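Local coordinates for protein ppBat (Bacteroides thetaiotaomicron VPI-5482, PDB 3CNE) that binds flavins such as riboflavin, FMN and FAD as a homodimer, may serve as a flavin store, and appears to lack protease and chaperone activity, at residues Phe72-Gly75 and Asp76-Val80; Gly113-Met116 and Phe117-Gly121; Asn14-Gly17 and Leu18-Leu22; Asn90-Leu93 and Met94-Ile97. One frame throughout, in Å; residues are numbered along the deposited sequence.

All four contacts are local, each spanning about a turn of backbone, and they follow one another in series, so none encloses or crosses another. From the N terminus, interaction 3 caps and winds the start of helix 15-27, after the first strand. Interaction 1 comes next, in the turn that leaves strand 69-73 at the zinc site; its Cys74 carbonyl probably bonds Asn14 N of interaction 3. Interaction 4 is a turn of helix 88-102, and interaction 2 takes in helix 113-119 and its exit. Phe72 of the strand packs on Leu93 and Met116, joining interactions 1, 4 and 2. Interaction 3 lies across the chain's centre from interactions 2 and 4.

Interaction 1 (Phe72-Gly75 and Asp76-Val80); sequences FSCG and DAVPV. With ZN (zinc ion), chain E.
The Phe72 ring meets Val78 at its edge: CG2 of Val78 lies near the ring plane, 3.6 Å from Phe72 CZ. The turn thus reaches the rim of the ring, while Val10, Leu93, Met116 and Phe117 pack around the aromatic group from other parts of the fold. With CG anti to the backbone N (chi1 -178°), the ring swings to the carbonyl side of its residue, which carries CZ to the valine. The same methyl, Val78 CG2, also touches Cys74 SG at 3.5 Å, so one small branched residue fills the corner between an aromatic rim and a metal ligand. Cys74 SG binds the zinc ion at 2.3 Å, and Cys111 is the second protein ligand of this structural site. The cysteine follows directly on strand 69-73, among the parallel strands of the mixed central sheet of a DJ-1/PfpI fold, where the chain leaves the sheet on its way to helix 88-102. That exit is a type I beta turn from Gly75 to Val78, closed by Val78 N donating to Gly75 O (3.0 Å, 164° at the hydrogen), with the donor well above the carbonyl plane. Glycine suits the first position because its backbone is almost fully extended, a shape in which the lack of a side chain avoids crowding of the next amide. Asp76, second in the turn, has its backbone N held by Asn46 OD1. Pro79, whose nitrogen has no hydrogen to satisfy, sets CD 3.6 Å from Gly75 O, beside the carbonyl that Val78 N already uses.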
ATOM      1  N   PHE A  72       6.523  -2.098 -12.936  1.00 22.00           N
ATOM      2  CA  PHE A  72       6.078  -0.723 -13.153  1.00 22.35           C
ATOM      3  C   PHE A  72       4.888  -0.458 -12.245  1.00 22.27           C
ATOM      4  O   PHE A  72       3.791  -1.005 -12.444  1.00 21.30           O
ATOM      5  CB  PHE A  72       5.679  -0.426 -14.600  1.00 23.75           C
ATOM      6  CG  PHE A  72       5.278   1.019 -14.795  1.00 24.20           C
ATOM      7  CD1 PHE A  72       6.255   2.007 -14.957  1.00 26.29           C
ATOM      8  CD2 PHE A  72       3.945   1.402 -14.729  1.00 25.53           C
ATOM      9  CE1 PHE A  72       5.896   3.390 -15.085  1.00 25.50           C
ATOM     10  CE2 PHE A  72       3.579   2.749 -14.885  1.00 25.62           C
ATOM     11  CZ  PHE A  72       4.563   3.739 -15.054  1.00 26.00           C
ATOM     12  N   SER A  73       5.115   0.385 -11.251  1.00 22.06           N
ATOM     13  CA  SER A  73       4.096   0.657 -10.249  1.00 23.20           C
ATOM     14  C   SER A  73       3.441   2.005 -10.584  1.00 23.56           C
ATOM     15  O   SER A  73       4.046   3.072 -10.459  1.00 22.97           O
ATOM     16  CB  SER A  73       4.718   0.632  -8.849  1.00 23.55           C
ATOM     17  OG  SER A  73       3.745   0.325  -7.860  1.00 25.60           O
ATOM     18  N   CYS A  74       2.197   1.923 -11.034  1.00 23.68           N
ATOM     19  CA  CYS A  74       1.527   3.026 -11.646  1.00 23.19           C
ATOM     20  C   CYS A  74       1.010   4.040 -10.587  1.00 22.35           C
ATOM     21  O   CYS A  74       0.963   3.757  -9.397  1.00 22.15           O
ATOM     22  CB  CYS A  74       0.377   2.452 -12.466  1.00 22.72           C
ATOM     23  SG  CYS A  74      -0.338   3.554 -13.689  1.00 27.20           S
ATOM     24  N   GLY A  75       0.595   5.196 -11.058  1.00 21.40           N
ATOM     25  CA  GLY A  75       0.098   6.255 -10.188  1.00 20.36           C
ATOM     26  C   GLY A  75      -0.459   7.374 -11.041  1.00 20.15           C
ATOM     27  O   GLY A  75      -0.500   7.268 -12.262  1.00 19.59           O
ATOM     28  N   ASP A  76      -0.852   8.475 -10.391  1.00 20.51           N
ATOM     29  CA  ASP A  76      -1.513   9.544 -11.076  1.00 20.36           C
ATOM     30  C   ASP A  76      -0.556  10.360 -11.926  1.00 19.93           C
ATOM     31  O   ASP A  76      -0.990  11.213 -12.686  1.00 20.24           O
ATOM     32  CB  ASP A  76      -2.272  10.425 -10.073  1.00 20.98           C
ATOM     33  CG  ASP A  76      -3.518   9.731  -9.534  1.00 22.48           C
ATOM     34  OD1 ASP A  76      -3.901   8.662 -10.070  1.00 21.96           O
ATOM     35  OD2 ASP A  76      -4.099  10.253  -8.581  1.00 24.12           O
ATOM     36  N   ALA A  77       0.741  10.089 -11.810  1.00 21.07           N
ATOM     37  CA  ALA A  77       1.724  10.604 -12.774  1.00 22.02           C
ATOM     38  C   ALA A  77       1.525  10.091 -14.185  1.00 22.76           C
ATOM     39  O   ALA A  77       1.843  10.793 -15.167  1.00 24.37           O
ATOM     40  CB  ALA A  77       3.165  10.276 -12.321  1.00 22.03           C
ATOM     41  N   VAL A  78       1.038   8.868 -14.329  1.00 21.96           N
ATOM     42  CA  VAL A  78       1.038   8.255 -15.672  1.00 22.20           C
ATOM     43  C   VAL A  78       0.109   8.967 -16.682  1.00 22.94           C
ATOM     44  O   VAL A  78       0.500   9.188 -17.824  1.00 24.49           O
ATOM     45  CB  VAL A  78       0.712   6.756 -15.598  1.00 22.62           C
ATOM     46  CG1 VAL A  78       0.604   6.153 -16.988  1.00 23.16           C
ATOM     47  CG2 VAL A  78       1.798   6.048 -14.762  1.00 20.42           C
ATOM     48  N   PRO A  79      -1.119   9.312 -16.280  1.00 23.61           N
ATOM     49  CA  PRO A  79      -1.955  10.079 -17.230  1.00 24.47           C
ATOM     50  C   PRO A  79      -1.439  11.490 -17.610  1.00 25.05           C
ATOM     51  O   PRO A  79      -1.997  12.123 -18.517  1.00 26.39           O
ATOM     52  CB  PRO A  79      -3.303  10.143 -16.521  1.00 23.93           C
ATOM     53  CG  PRO A  79      -3.280   8.960 -15.565  1.00 24.34           C
ATOM     54  CD  PRO A  79      -1.867   8.999 -15.050  1.00 23.25           C
ATOM     55  N   VAL A  80      -0.370  11.976 -16.973  1.00 25.56           N
ATOM     56  CA  VAL A  80       0.280  13.207 -17.470  1.00 26.34           C
ATOM     57  C   VAL A  80       1.613  12.940 -18.146  1.00 27.12           C
ATOM     58  O   VAL A  80       2.260  13.866 -18.614  1.00 27.18           O
ATOM     59  CB  VAL A  80       0.456  14.329 -16.383  1.00 26.43           C
ATOM     60  CG1 VAL A  80      -0.888  14.860 -15.974  1.00 26.30           C
ATOM     61  CG2 VAL A  80       1.270  13.859 -15.166  1.00 24.92           C
TER
HETATM   62 ZN    ZN E 301      -2.548   3.996 -13.252  1.00 64.95          ZN

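Interaction 2 (Gly113-Met116 and Phe117-Gly121); sequences GAMM and FDFTG
A Met-aromatic pair one helical turn apart, Met115 and Phe119, lies along one side of helix 113-119. Met115 is selenomethionine in this crystal, and its SE sits 4.7 Å from the centre of the Phe119 ring, approaching obliquely. Ahead of it, Met115 CG touches Phe119 CZ at 3.6 Å; the bend at chi3 (67°) then folds CE back to the same end of the ring. Met116, also selenomethionine, offers a more distant oblique SE contact to this ring, and its flexible chain packs on Phe81. One face of Phe119 lies under Met115 O, which at the same time accepts from Phe119 N at 2.9 Å. The pattern recurs a little earlier: Gly113 O stands over a face of the Phe117 ring while taking the Phe117 amide at 3.0 Å. Asp118 N bonds Ala114 O at 2.8 Å, and Asp118 OD2 points away from this turn to accept from the backbone N atoms of Gln139 and Asn140. At the end of the helix Phe117 O is gripped twice: Thr120 OG1 donates to Phe117 O at 2.7 Å in the carbonyl plane, and the amide of the same threonine is the second donor. Gly121 then takes a positive phi, easily adopted by glycine, and leaves the helix. This is the helix that follows the strand-to-helix turn bearing Cys111, a sequence and geometry consistent with the nucleophile elbow of the DJ-1/PfpI family.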
ATOM      1  N   GLY A 113       0.378   0.405 -16.571  1.00 28.59           N
ATOM      2  CA  GLY A 113       1.674  -0.225 -16.789  1.00 27.87           C
ATOM      3  C   GLY A 113       1.827  -0.868 -18.161  1.00 28.07           C
ATOM      4  O   GLY A 113       2.865  -0.704 -18.823  1.00 27.10           O
ATOM      5  N   ALA A 114       0.798  -1.601 -18.598  1.00 28.04           N
ATOM      6  CA  ALA A 114       0.844  -2.275 -19.903  1.00 28.69           C
ATOM      7  C   ALA A 114       0.965  -1.247 -21.039  1.00 29.73           C
ATOM      8  O   ALA A 114       1.558  -1.533 -22.098  1.00 29.14           O
ATOM      9  CB  ALA A 114      -0.396  -3.119 -20.109  1.00 28.30           C
HETATM   10  N   MSE A 115       0.409  -0.057 -20.815  1.00 30.44           N
HETATM   11  CA  MSE A 115       0.480   1.004 -21.821  1.00 33.77           C
HETATM   12  C   MSE A 115       1.892   1.568 -21.902  1.00 31.34           C
HETATM   13  O   MSE A 115       2.415   1.793 -22.992  1.00 30.62           O
HETATM   14  CB  MSE A 115      -0.524   2.099 -21.521  1.00 33.28           C
HETATM   15  CG  MSE A 115      -0.613   3.167 -22.607  1.00 36.66           C
HETATM   16 SE   MSE A 115      -1.629   4.710 -21.969  1.00 44.68          SE
HETATM   17  CE  MSE A 115      -0.457   5.459 -20.573  1.00 39.02           C
HETATM   18  N   MSE A 116       2.513   1.768 -20.741  1.00 30.87           N
HETATM   19  CA  MSE A 116       3.912   2.208 -20.698  1.00 30.08           C
HETATM   20  C   MSE A 116       4.797   1.201 -21.458  1.00 28.75           C
HETATM   21  O   MSE A 116       5.684   1.584 -22.223  1.00 27.21           O
HETATM   22  CB  MSE A 116       4.372   2.394 -19.250  1.00 30.61           C
HETATM   23  CG  MSE A 116       3.587   3.486 -18.511  1.00 34.09           C
HETATM   24 SE   MSE A 116       3.961   5.261 -19.294  1.00 45.08          SE
HETATM   25  CE  MSE A 116       5.714   5.472 -18.593  1.00 40.77           C
ATOM     26  N   PHE A 117       4.547  -0.087 -21.224  1.00 27.91           N
ATOM     27  CA  PHE A 117       5.224  -1.150 -21.951  1.00 27.64           C
ATOM     28  C   PHE A 117       4.952  -1.034 -23.455  1.00 27.53           C
ATOM     29  O   PHE A 117       5.895  -1.055 -24.248  1.00 28.10           O
ATOM     30  CB  PHE A 117       4.807  -2.547 -21.420  1.00 27.10           C
ATOM     31  CG  PHE A 117       5.216  -2.828 -19.981  1.00 25.42           C
ATOM     32  CD1 PHE A 117       6.235  -2.110 -19.360  1.00 25.06           C
ATOM     33  CD2 PHE A 117       4.594  -3.858 -19.265  1.00 25.97           C
ATOM     34  CE1 PHE A 117       6.626  -2.410 -18.017  1.00 26.22           C
ATOM     35  CE2 PHE A 117       4.973  -4.162 -17.940  1.00 26.26           C
ATOM     36  CZ  PHE A 117       5.987  -3.426 -17.318  1.00 24.65           C
ATOM     37  N   ASP A 118       3.677  -0.881 -23.831  1.00 27.70           N
ATOM     38  CA  ASP A 118       3.270  -0.816 -25.227  1.00 28.43           C
ATOM     39  C   ASP A 118       4.000   0.276 -25.988  1.00 28.66           C
ATOM     40  O   ASP A 118       4.448   0.049 -27.116  1.00 27.50           O
ATOM     41  CB  ASP A 118       1.750  -0.624 -25.372  1.00 29.26           C
ATOM     42  CG  ASP A 118       1.307  -0.410 -26.854  1.00 32.62           C
ATOM     43  OD1 ASP A 118       2.099   0.081 -27.681  1.00 39.21           O
ATOM     44  OD2 ASP A 118       0.162  -0.705 -27.223  1.00 34.51           O
ATOM     45  N   PHE A 119       4.128   1.447 -25.359  1.00 28.53           N
ATOM     46  CA  PHE A 119       4.775   2.611 -25.968  1.00 28.87           C
ATOM     47  C   PHE A 119       6.153   2.270 -26.506  1.00 28.59           C
ATOM     48  O   PHE A 119       6.609   2.860 -27.491  1.00 29.05           O
ATOM     49  CB  PHE A 119       4.902   3.765 -24.950  1.00 29.58           C
ATOM     50  CG  PHE A 119       3.607   4.480 -24.641  1.00 29.02           C
ATOM     51  CD1 PHE A 119       2.471   4.282 -25.403  1.00 31.40           C
ATOM     52  CD2 PHE A 119       3.561   5.417 -23.607  1.00 30.93           C
ATOM     53  CE1 PHE A 119       1.294   4.969 -25.125  1.00 32.61           C
ATOM     54  CE2 PHE A 119       2.404   6.107 -23.313  1.00 31.04           C
ATOM     55  CZ  PHE A 119       1.264   5.893 -24.074  1.00 31.86           C
ATOM     56  N   THR A 120       6.829   1.335 -25.844  1.00 28.01           N
ATOM     57  CA  THR A 120       8.174   0.947 -26.248  1.00 27.32           C
ATOM     58  C   THR A 120       8.133  -0.150 -27.317  1.00 27.38           C
ATOM     59  O   THR A 120       9.163  -0.498 -27.873  1.00 27.49           O
ATOM     60  CB  THR A 120       9.036   0.455 -25.048  1.00 27.02           C
ATOM     61  OG1 THR A 120       8.581  -0.832 -24.647  1.00 25.76           O
ATOM     62  CG2 THR A 120       8.935   1.432 -23.852  1.00 26.77           C
ATOM     63  N   GLY A 121       6.950  -0.683 -27.605  1.00 27.04           N
ATOM     64  CA  GLY A 121       6.818  -1.760 -28.585  1.00 27.68           C
ATOM     65  C   GLY A 121       7.091  -3.181 -28.092  1.00 28.50           C
ATOM     66  O   GLY A 121       6.764  -4.149 -28.783  1.00 27.75           O
TER

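Interaction 3 (Asn14-Gly17 and Leu18-Leu22); sequences NGCG and LFQYL
Helix 15-27 begins with an Asn N-cap, and its first turn is tied down by Asn14 and Leu18, Leu18 N donating to Asn14 O at 3.1 Å. The cap itself is Asn14 OD1, which accepts from Gly17 N at 3.0 Å with the donor above the amide plane; a chi1 of -176° swings the carboxamide to the carbonyl side, over the helix start. Gly15 O takes Phe19 N and also lies at the edge of the Phe19 ring, 3.3 Å from CD1. The helix is the crossover of a beta-alpha-beta unit between strands 4-9 and 31-36, and one side of it lies in the dimer interface: Phe19 meets Phe19 of the second subunit with nearly parallel rings. Tyr21 leans back over Gly17, its CD2 3.2 Å from Gly17 O; Tyr21 OH bonds His110 ND1. Beside Cys16, the Gln20 amide swings toward the start of the helix, setting NE2 3.8 Å from Cys16 SG. That NE2 donates to Glu160 O, and the Gln20 side chain comes within about 4 Å of the bound FMN at the nearest atoms.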
ATOM      1  N   ASN A  14       0.642   5.153  -6.961  1.00 16.98           N
ATOM      2  CA  ASN A  14      -0.410   4.553  -6.162  1.00 18.93           C
ATOM      3  C   ASN A  14       0.256   3.626  -5.149  1.00 18.30           C
ATOM      4  O   ASN A  14       0.810   2.597  -5.510  1.00 16.62           O
ATOM      5  CB  ASN A  14      -1.360   3.773  -7.064  1.00 17.93           C
ATOM      6  CG  ASN A  14      -2.525   3.201  -6.323  1.00 20.84           C
ATOM      7  OD1 ASN A  14      -2.339   2.484  -5.337  1.00 20.92           O
ATOM      8  ND2 ASN A  14      -3.752   3.432  -6.853  1.00 15.78           N
ATOM      9  N   GLY A  15       0.128   3.991  -3.878  1.00 18.49           N
ATOM     10  CA  GLY A  15       0.806   3.308  -2.788  1.00 18.98           C
ATOM     11  C   GLY A  15       0.194   1.955  -2.489  1.00 19.58           C
ATOM     12  O   GLY A  15       0.878   1.088  -1.980  1.00 19.86           O
ATOM     13  N   CYS A  16      -1.102   1.803  -2.750  1.00 20.38           N
ATOM     14  CA  CYS A  16      -1.744   0.541  -2.566  1.00 21.73           C
ATOM     15  C   CYS A  16      -1.106  -0.481  -3.534  1.00 21.46           C
ATOM     16  O   CYS A  16      -0.695  -1.551  -3.097  1.00 21.87           O
ATOM     17  CB  CYS A  16      -3.272   0.640  -2.778  1.00 22.28           C
ATOM     18  SG  CYS A  16      -4.063  -0.996  -2.558  1.00 24.13           S
ATOM     19  N   GLY A  17      -0.935  -0.112  -4.803  1.00 20.39           N
ATOM     20  CA  GLY A  17      -0.249  -1.008  -5.776  1.00 20.42           C
ATOM     21  C   GLY A  17       1.197  -1.300  -5.360  1.00 20.92           C
ATOM     22  O   GLY A  17       1.614  -2.462  -5.281  1.00 20.06           O
ATOM     23  N   LEU A  18       1.951  -0.236  -5.067  1.00 20.08           N
ATOM     24  CA  LEU A  18       3.360  -0.355  -4.754  1.00 20.18           C
ATOM     25  C   LEU A  18       3.588  -1.384  -3.636  1.00 20.39           C
ATOM     26  O   LEU A  18       4.328  -2.338  -3.821  1.00 20.62           O
ATOM     27  CB  LEU A  18       3.964   1.002  -4.345  1.00 19.98           C
ATOM     28  CG  LEU A  18       5.472   0.978  -4.034  1.00 21.06           C
ATOM     29  CD1 LEU A  18       6.304   0.483  -5.247  1.00 18.48           C
ATOM     30  CD2 LEU A  18       5.961   2.333  -3.568  1.00 18.66           C
ATOM     31  N   PHE A  19       2.938  -1.171  -2.494  1.00 20.75           N
ATOM     32  CA  PHE A  19       3.169  -1.995  -1.329  1.00 20.99           C
ATOM     33  C   PHE A  19       2.652  -3.431  -1.410  1.00 21.07           C
ATOM     34  O   PHE A  19       3.193  -4.312  -0.755  1.00 20.32           O
ATOM     35  CB  PHE A  19       2.758  -1.265  -0.050  1.00 20.91           C
ATOM     36  CG  PHE A  19       3.742  -0.218   0.319  1.00 22.46           C
ATOM     37  CD1 PHE A  19       3.541   1.095  -0.050  1.00 22.52           C
ATOM     38  CD2 PHE A  19       4.940  -0.572   0.947  1.00 21.68           C
ATOM     39  CE1 PHE A  19       4.479   2.089   0.276  1.00 25.13           C
ATOM     40  CE2 PHE A  19       5.876   0.404   1.251  1.00 20.38           C
ATOM     41  CZ  PHE A  19       5.649   1.724   0.910  1.00 22.10           C
ATOM     42  N   GLN A  20       1.620  -3.657  -2.208  1.00 20.75           N
ATOM     43  CA  GLN A  20       1.258  -5.040  -2.553  1.00 22.37           C
ATOM     44  C   GLN A  20       2.452  -5.790  -3.133  1.00 21.87           C
ATOM     45  O   GLN A  20       2.731  -6.905  -2.724  1.00 22.51           O
ATOM     46  CB  GLN A  20       0.097  -5.065  -3.552  1.00 22.47           C
ATOM     47  CG  GLN A  20      -1.251  -4.818  -2.913  1.00 23.14           C
ATOM     48  CD  GLN A  20      -2.362  -5.106  -3.894  1.00 25.78           C
ATOM     49  OE1 GLN A  20      -2.668  -6.277  -4.174  1.00 25.50           O
ATOM     50  NE2 GLN A  20      -2.937  -4.051  -4.470  1.00 22.27           N
ATOM     51  N   TYR A  21       3.178  -5.167  -4.062  1.00 21.36           N
ATOM     52  CA  TYR A  21       4.410  -5.762  -4.561  1.00 21.96           C
ATOM     53  C   TYR A  21       5.460  -5.886  -3.449  1.00 21.82           C
ATOM     54  O   TYR A  21       6.026  -6.959  -3.259  1.00 21.09           O
ATOM     55  CB  TYR A  21       5.014  -4.962  -5.723  1.00 22.16           C
ATOM     56  CG  TYR A  21       4.158  -4.864  -6.972  1.00 22.81           C
ATOM     57  CD1 TYR A  21       3.834  -6.015  -7.711  1.00 26.12           C
ATOM     58  CD2 TYR A  21       3.728  -3.622  -7.456  1.00 20.41           C
ATOM     59  CE1 TYR A  21       3.053  -5.934  -8.880  1.00 25.34           C
ATOM     60  CE2 TYR A  21       2.966  -3.536  -8.621  1.00 24.17           C
ATOM     61  CZ  TYR A  21       2.640  -4.702  -9.329  1.00 21.30           C
ATOM     62  OH  TYR A  21       1.881  -4.641 -10.475  1.00 21.32           O
ATOM     63  N   LEU A  22       5.711  -4.793  -2.721  1.00 21.77           N
ATOM     64  CA  LEU A  22       6.865  -4.767  -1.826  1.00 21.82           C
ATOM     65  C   LEU A  22       6.673  -5.692  -0.648  1.00 23.28           C
ATOM     66  O   LEU A  22       7.625  -6.344  -0.224  1.00 24.21           O
ATOM     67  CB  LEU A  22       7.223  -3.352  -1.377  1.00 21.36           C
ATOM     68  CG  LEU A  22       7.460  -2.327  -2.495  1.00 19.42           C
ATOM     69  CD1 LEU A  22       7.957  -1.020  -1.897  1.00 21.36           C
ATOM     70  CD2 LEU A  22       8.426  -2.847  -3.582  1.00 18.40           C
TER

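Interaction 4 (Asn90-Leu93 and Met94-Ile97); sequences NVDL and MEVI
Asn90 meets Met94 through its backbone, Asn90 O accepting weakly from Met94 N at 3.4 Å while Met94 CG lies alongside the same oxygen. Its own amide faces away from that turn, ND2 donating to Tyr84 O, so ND2 of this buried residue is satisfied by the chain that leads into the helix. Val91, on the exposed side, contributes its carbonyl: Glu95 N reaches Val91 O at 3.1 Å in the carbonyl plane, an almost straight bond. Asp92 O receives Val96 N at 2.8 Å, nearly along the C=O axis, and Val96 CG2 leans on the same oxygen. These bonds are the i to i+4 ladder of helix 88-102, which passes between the parallel strands 69-73 and 106-110 as the helix of a beta-alpha-beta crossover. Two carboxylates approach each other, that of buried Asp92 and that of exposed Glu95, with Asp92 OD1 and Glu95 OE1 4.4 Å apart; the likely mutual repulsion should be eased by Lys61, whose NZ forms a salt bridge with Asp92 OD1. Leu93 lies on the apolar side of the helix. Its CD1 touches Ile97 CD1 at 3.8 Å, and Leu93 O accepts from Ile97 N at 2.9 Å. In Ile97, CG1 lies beside the backbone N (chi1 -73°), which sends that branch back along the helix to 3.3 Å from Leu93 O and carries the terminal methyl to the leucine. Met94, a selenomethionine bent at chi2 and chi3, curls CE to 4.2 Å from Leu93 CG, and so pliant a chain can also fit itself against Phe119.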
ATOM      1  N   ASN A  90      11.255  10.799 -17.658  1.00 21.05           N
ATOM      2  CA  ASN A  90      10.247  10.154 -18.492  1.00 21.90           C
ATOM      3  C   ASN A  90      10.850   9.587 -19.760  1.00 22.93           C
ATOM      4  O   ASN A  90      10.388   8.578 -20.274  1.00 23.36           O
ATOM      5  CB  ASN A  90       9.126  11.117 -18.823  1.00 21.99           C
ATOM      6  CG  ASN A  90       8.268  11.394 -17.612  1.00 23.86           C
ATOM      7  OD1 ASN A  90       8.217  10.576 -16.698  1.00 23.16           O
ATOM      8  ND2 ASN A  90       7.649  12.549 -17.575  1.00 22.77           N
ATOM      9  N   VAL A  91      11.896  10.250 -20.243  1.00 23.83           N
ATOM     10  CA  VAL A  91      12.668   9.738 -21.380  1.00 23.93           C
ATOM     11  C   VAL A  91      13.455   8.513 -20.911  1.00 24.75           C
ATOM     12  O   VAL A  91      13.461   7.468 -21.579  1.00 24.30           O
ATOM     13  CB  VAL A  91      13.595  10.826 -21.969  1.00 23.19           C
ATOM     14  CG1 VAL A  91      14.564  10.231 -22.994  1.00 24.57           C
ATOM     15  CG2 VAL A  91      12.772  12.007 -22.576  1.00 22.39           C
ATOM     16  N   ASP A  92      14.096   8.632 -19.750  1.00 25.54           N
ATOM     17  CA  ASP A  92      14.761   7.484 -19.136  1.00 26.61           C
ATOM     18  C   ASP A  92      13.821   6.302 -18.930  1.00 26.44           C
ATOM     19  O   ASP A  92      14.198   5.180 -19.197  1.00 27.59           O
ATOM     20  CB  ASP A  92      15.418   7.855 -17.820  1.00 26.53           C
ATOM     21  CG  ASP A  92      16.544   8.864 -17.984  1.00 30.23           C
ATOM     22  OD1 ASP A  92      17.054   9.033 -19.128  1.00 29.94           O
ATOM     23  OD2 ASP A  92      16.915   9.494 -16.960  1.00 29.25           O
ATOM     24  N   LEU A  93      12.604   6.552 -18.455  1.00 27.17           N
ATOM     25  CA  LEU A  93      11.602   5.485 -18.307  1.00 26.95           C
ATOM     26  C   LEU A  93      11.436   4.609 -19.568  1.00 26.86           C
ATOM     27  O   LEU A  93      11.448   3.388 -19.485  1.00 24.60           O
ATOM     28  CB  LEU A  93      10.236   6.074 -17.923  1.00 27.24           C
ATOM     29  CG  LEU A  93       9.158   5.032 -17.603  1.00 27.20           C
ATOM     30  CD1 LEU A  93       9.600   4.099 -16.484  1.00 26.94           C
ATOM     31  CD2 LEU A  93       7.851   5.707 -17.210  1.00 27.10           C
HETATM   32  N   MSE A  94      11.236   5.266 -20.707  1.00 27.64           N
HETATM   33  CA  MSE A  94      11.071   4.607 -21.997  1.00 28.78           C
HETATM   34  C   MSE A  94      12.298   3.789 -22.346  1.00 28.55           C
HETATM   35  O   MSE A  94      12.183   2.639 -22.780  1.00 28.29           O
HETATM   36  CB  MSE A  94      10.805   5.632 -23.100  1.00 29.68           C
HETATM   37  CG  MSE A  94       9.478   6.357 -22.957  1.00 32.14           C
HETATM   38 SE   MSE A  94       7.936   5.173 -23.263  1.00 43.18          SE
HETATM   39  CE  MSE A  94       7.608   4.472 -21.456  1.00 33.14           C
ATOM     40  N   GLU A  95      13.466   4.394 -22.154  1.00 28.81           N
ATOM     41  CA  GLU A  95      14.736   3.741 -22.396  1.00 29.71           C
ATOM     42  C   GLU A  95      14.867   2.464 -21.557  1.00 28.39           C
ATOM     43  O   GLU A  95      15.174   1.380 -22.071  1.00 27.03           O
ATOM     44  CB  GLU A  95      15.891   4.689 -22.052  1.00 30.14           C
ATOM     45  CG  GLU A  95      17.209   4.213 -22.644  1.00 33.20           C
ATOM     46  CD  GLU A  95      18.427   4.986 -22.160  1.00 34.00           C
ATOM     47  OE1 GLU A  95      18.399   6.250 -22.196  1.00 37.05           O
ATOM     48  OE2 GLU A  95      19.424   4.301 -21.773  1.00 39.37           O
ATOM     49  N   VAL A  96      14.627   2.609 -20.265  1.00 26.64           N
ATOM     50  CA  VAL A  96      14.780   1.504 -19.320  1.00 25.82           C
ATOM     51  C   VAL A  96      13.792   0.381 -19.586  1.00 24.81           C
ATOM     52  O   VAL A  96      14.138  -0.789 -19.478  1.00 25.80           O
ATOM     53  CB  VAL A  96      14.685   1.997 -17.855  1.00 25.90           C
ATOM     54  CG1 VAL A  96      14.421   0.836 -16.913  1.00 24.69           C
ATOM     55  CG2 VAL A  96      15.987   2.759 -17.455  1.00 24.84           C
ATOM     56  N   ILE A  97      12.565   0.728 -19.948  1.00 24.68           N
ATOM     57  CA  ILE A  97      11.546  -0.306 -20.208  1.00 24.80           C
ATOM     58  C   ILE A  97      11.893  -1.066 -21.490  1.00 25.32           C
ATOM     59  O   ILE A  97      11.770  -2.301 -21.552  1.00 25.00           O
ATOM     60  CB  ILE A  97      10.157   0.283 -20.309  1.00 24.24           C
ATOM     61  CG1 ILE A  97       9.655   0.705 -18.913  1.00 23.99           C
ATOM     62  CG2 ILE A  97       9.193  -0.688 -20.959  1.00 23.45           C
ATOM     63  CD1 ILE A  97       8.405   1.557 -19.010  1.00 23.75           C
TER